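Local coordinates for protein (7,8-dihydro-6-hydroxymethylpterin-pyrophosphokinase) (Haemophilus influenzae, PDB 1CBK) that probably transfers pyrophosphate from ATP to 6-hydroxymethyl-7,8-dihydropterin, a step in folate biosynthesis, at residues A[37-45]-A[152-160]. Sequence-based numbering, arbitrary orientation.
Sequences TSSFYKSKP and DHKMIKLNP. With ROI (7,8-dihydro-7,7-dimethyl-6-hydroxypterin), chain D.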
loop_
_atom_site.group_PDB
_atom_site.type_symbol
_atom_site.label_atom_id
_atom_site.label_comp_id
_atom_site.label_asym_id
_atom_site.label_seq_id
_atom_site.Cartn_x
_atom_site.Cartn_y
_atom_site.Cartn_z
ATOM N N THR A 37 -18.045 1.759 16.047
ATOM C CA THR A 37 -17.044 2.571 15.379
ATOM C C THR A 37 -15.877 2.699 16.361
ATOM O O THR A 37 -16.085 2.849 17.569
ATOM C CB THR A 37 -17.585 3.999 15.067
ATOM O OG1 THR A 37 -18.808 3.894 14.326
ATOM C CG2 THR A 37 -16.556 4.808 14.253
ATOM N N SER A 38 -14.663 2.603 15.844
ATOM C CA SER A 38 -13.475 2.737 16.656
ATOM C C SER A 38 -13.366 4.205 17.103
ATOM O O SER A 38 -14.198 5.036 16.722
ATOM C CB SER A 38 -12.257 2.439 15.785
ATOM O OG SER A 38 -12.135 3.440 14.771
ATOM N N SER A 39 -12.345 4.489 17.914
ATOM C CA SER A 39 -12.032 5.855 18.345
ATOM C C SER A 39 -11.526 6.572 17.081
ATOM O O SER A 39 -11.237 5.920 16.065
ATOM C CB SER A 39 -10.887 5.826 19.360
ATOM O OG SER A 39 -11.248 5.151 20.553
ATOM N N PHE A 40 -11.443 7.902 17.131
ATOM C CA PHE A 40 -10.948 8.702 16.010
ATOM C C PHE A 40 -9.457 8.917 16.320
ATOM O O PHE A 40 -9.094 9.290 17.451
ATOM C CB PHE A 40 -11.670 10.051 15.943
ATOM C CG PHE A 40 -13.060 9.998 15.346
ATOM C CD1 PHE A 40 -13.749 8.794 15.202
ATOM C CD2 PHE A 40 -13.696 11.178 14.945
ATOM C CE1 PHE A 40 -15.054 8.762 14.675
ATOM C CE2 PHE A 40 -15.005 11.165 14.421
ATOM C CZ PHE A 40 -15.682 9.957 14.286
ATOM N N TYR A 41 -8.599 8.695 15.323
ATOM C CA TYR A 41 -7.154 8.813 15.515
ATOM C C TYR A 41 -6.605 9.864 14.589
ATOM O O TYR A 41 -6.899 9.799 13.405
ATOM C CB TYR A 41 -6.444 7.489 15.164
ATOM C CG TYR A 41 -6.765 6.340 16.092
ATOM C CD1 TYR A 41 -7.950 5.612 15.948
ATOM C CD2 TYR A 41 -5.913 6.029 17.147
ATOM C CE1 TYR A 41 -8.287 4.602 16.842
ATOM C CE2 TYR A 41 -6.238 5.017 18.050
ATOM C CZ TYR A 41 -7.421 4.319 17.893
ATOM O OH TYR A 41 -7.771 3.356 18.807
ATOM N N LYS A 42 -5.811 10.795 15.138
ATOM C CA LYS A 42 -5.160 11.852 14.352
ATOM C C LYS A 42 -3.805 11.237 13.974
ATOM O O LYS A 42 -2.998 10.899 14.848
ATOM C CB LYS A 42 -4.978 13.120 15.188
ATOM C CG LYS A 42 -4.391 14.319 14.408
ATOM C CD LYS A 42 -4.580 15.600 15.214
ATOM C CE LYS A 42 -4.195 16.853 14.441
ATOM N NZ LYS A 42 -2.750 17.212 14.588
ATOM N N SER A 43 -3.550 11.116 12.680
ATOM C CA SER A 43 -2.341 10.471 12.219
ATOM C C SER A 43 -1.551 11.311 11.228
ATOM O O SER A 43 -2.116 12.121 10.498
ATOM C CB SER A 43 -2.733 9.144 11.556
ATOM O OG SER A 43 -3.621 9.377 10.463
ATOM N N LYS A 44 -0.243 11.071 11.181
ATOM C CA LYS A 44 0.669 11.754 10.277
ATOM C C LYS A 44 0.282 11.348 8.875
ATOM O O LYS A 44 -0.045 10.176 8.628
ATOM C CB LYS A 44 2.087 11.279 10.584
ATOM C CG LYS A 44 3.176 11.897 9.737
ATOM C CD LYS A 44 4.546 11.300 10.059
ATOM C CE LYS A 44 5.661 12.266 9.662
ATOM N NZ LYS A 44 7.023 11.675 9.809
ATOM N N PRO A 45 0.295 12.288 7.919
ATOM C CA PRO A 45 -0.066 11.949 6.541
ATOM C C PRO A 45 0.844 10.904 5.886
ATOM O O PRO A 45 2.049 10.885 6.130
ATOM C CB PRO A 45 0.104 13.275 5.807
ATOM C CG PRO A 45 -0.113 14.278 6.844
ATOM C CD PRO A 45 0.597 13.722 8.034
ATOM N N ASP A 152 4.322 0.833 18.435
ATOM C CA ASP A 152 4.907 2.098 18.855
ATOM C C ASP A 152 4.425 3.295 18.037
ATOM O O ASP A 152 5.135 4.304 17.925
ATOM C CB ASP A 152 6.436 1.987 18.832
ATOM C CG ASP A 152 6.948 0.925 19.794
ATOM O OD1 ASP A 152 6.499 0.921 20.971
ATOM O OD2 ASP A 152 7.770 0.083 19.360
ATOM N N HIS A 153 3.208 3.194 17.499
ATOM C CA HIS A 153 2.620 4.271 16.691
ATOM C C HIS A 153 2.468 5.555 17.516
ATOM O O HIS A 153 2.279 5.515 18.748
ATOM C CB HIS A 153 1.263 3.846 16.104
ATOM C CG HIS A 153 0.143 3.834 17.100
ATOM N ND1 HIS A 153 -0.563 4.969 17.443
ATOM C CD2 HIS A 153 -0.386 2.829 17.835
ATOM C CE1 HIS A 153 -1.477 4.664 18.347
ATOM N NE2 HIS A 153 -1.393 3.370 18.601
ATOM N N LYS A 154 2.570 6.696 16.850
ATOM C CA LYS A 154 2.437 7.956 17.551
ATOM C C LYS A 154 1.099 8.681 17.275
ATOM O O LYS A 154 1.007 9.901 17.443
ATOM C CB LYS A 154 3.638 8.848 17.231
ATOM C CG LYS A 154 4.965 8.296 17.761
ATOM C CD LYS A 154 6.125 9.182 17.322
ATOM C CE LYS A 154 7.498 8.512 17.493
ATOM N NZ LYS A 154 8.587 9.319 16.841
ATOM N N MET A 155 0.079 7.928 16.853
ATOM C CA MET A 155 -1.227 8.528 16.564
ATOM C C MET A 155 -1.868 9.015 17.850
ATOM O O MET A 155 -1.611 8.454 18.931
ATOM C CB MET A 155 -2.144 7.537 15.854
ATOM C CG MET A 155 -1.584 7.010 14.550
ATOM S SD MET A 155 -2.811 6.078 13.587
ATOM C CE MET A 155 -3.102 4.658 14.674
ATOM N N ILE A 156 -2.665 10.077 17.748
ATOM C CA ILE A 156 -3.339 10.629 18.919
ATOM C C ILE A 156 -4.778 10.143 18.931
ATOM O O ILE A 156 -5.497 10.341 17.956
ATOM C CB ILE A 156 -3.378 12.187 18.888
ATOM C CG1 ILE A 156 -1.958 12.763 18.790
ATOM C CG2 ILE A 156 -4.109 12.716 20.108
ATOM C CD1 ILE A 156 -1.045 12.338 19.930
ATOM N N LYS A 157 -5.192 9.489 20.009
ATOM C CA LYS A 157 -6.575 9.037 20.113
ATOM C C LYS A 157 -7.402 10.232 20.608
ATOM O O LYS A 157 -7.303 10.627 21.768
ATOM C CB LYS A 157 -6.679 7.875 21.085
ATOM C CG LYS A 157 -8.093 7.533 21.442
ATOM C CD LYS A 157 -8.339 6.045 21.462
ATOM C CE LYS A 157 -7.462 5.311 22.412
ATOM N NZ LYS A 157 -8.173 4.104 22.900
ATOM N N LEU A 158 -8.217 10.796 19.721
ATOM C CA LEU A 158 -9.024 11.975 20.037
ATOM C C LEU A 158 -10.190 11.718 20.975
ATOM O O LEU A 158 -10.484 10.577 21.333
ATOM C CB LEU A 158 -9.540 12.599 18.742
ATOM C CG LEU A 158 -8.475 12.933 17.696
ATOM C CD1 LEU A 158 -9.140 13.419 16.409
ATOM C CD2 LEU A 158 -7.478 13.963 18.266
ATOM N N ASN A 159 -10.884 12.785 21.342
ATOM C CA ASN A 159 -12.057 12.666 22.215
ATOM C C ASN A 159 -12.972 13.895 22.196
ATOM O O ASN A 159 -12.668 14.856 22.886
ATOM C CB ASN A 159 -11.609 12.424 23.674
ATOM C CG ASN A 159 -12.751 12.572 24.685
ATOM O OD1 ASN A 159 -12.581 13.184 25.739
ATOM N ND2 ASN A 159 -13.913 12.002 24.370
ATOM N N PRO A 160 -14.080 13.898 21.418
ATOM C CA PRO A 160 -14.690 12.906 20.525
ATOM C C PRO A 160 -14.407 13.202 19.044
ATOM O O PRO A 160 -13.245 13.055 18.639
ATOM C CB PRO A 160 -16.189 13.041 20.842
ATOM C CG PRO A 160 -16.352 14.499 21.036
ATOM C CD PRO A 160 -15.133 14.837 21.889
ATOM O OXT PRO A 160 -15.355 13.577 18.307
HETATM N N1 ROI D . -2.731 9.499 5.418
HETATM C C2 ROI D . -3.366 9.275 6.620
HETATM N N2 ROI D . -2.642 9.456 7.757
HETATM N N3 ROI D . -4.661 8.889 6.711
HETATM C C4 ROI D . -5.423 8.680 5.614
HETATM O O4 ROI D . -6.622 8.367 5.685
HETATM C C4A ROI D . -4.818 8.844 4.325
HETATM N N5 ROI D . -5.509 8.632 3.243
HETATM C C6 ROI D . -4.999 8.773 1.969
HETATM C C7 ROI D . -3.478 9.030 1.798
HETATM C C16 ROI D . -2.719 7.689 1.458
HETATM C C15 ROI D . -3.221 10.118 0.746
HETATM N N8 ROI D . -2.827 9.478 3.068
HETATM C C8A ROI D . -3.413 9.283 4.306
HETATM O O9 ROI D . -5.845 8.660 1.025
HETATM O O HOH W 1 -12.298 8.998 19.551
#
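I156 O takes a hydrogen bond from K42 N over 2.9 Å with a nearly straight N-H...O angle of 168°, and Y41 CA adds a weaker CA-H...O contact at 3.3 Å. I156 N returns a bond to K42 O, which makes K42 and I156 an antiparallel hydrogen-bonded pair, and L158 N carries the ladder on to F40 O at 2.9 Å. Beyond it a water accepts from F40 N and donates to L158 O, replacing a direct bond between these two atoms. By this ladder the C-terminal strand 156-157 joins the edge of the antiparallel sheet of the HPPK fold, beside strand 32-43. Y41 and K157, the non-hydrogen-bonded pair, point to one face of the sheet and lie side by side; K157 bends at chi2 and chi3, bringing CD to 3.8 Å from Y41 OH. The same methylene lies against S39, closer to CB than van der Waals contact normally allows, so the exact fit is doubtful; S39 OG is hydrogen-bonded to the carboxylate of E130, on helix 122-131. On the face of K42 and I156, the CB atoms of that pair meet at 4.1 Å, and the K42 chain runs on to a salt bridge with D53. M155 turns back at chi3 (-65°), so that CE reaches Y41 CD2 at 4.0 Å and also lies over one face of the H153 ring, toward its rim, while SD packs 3.7 Å from CB of S43, a pterin-pocket residue. S43 OG accepts a hydrogen bond from N2 of the bound pterin analogue and is also hydrogen-bonded to N56 OD1; the same amino group also donates to K44 O.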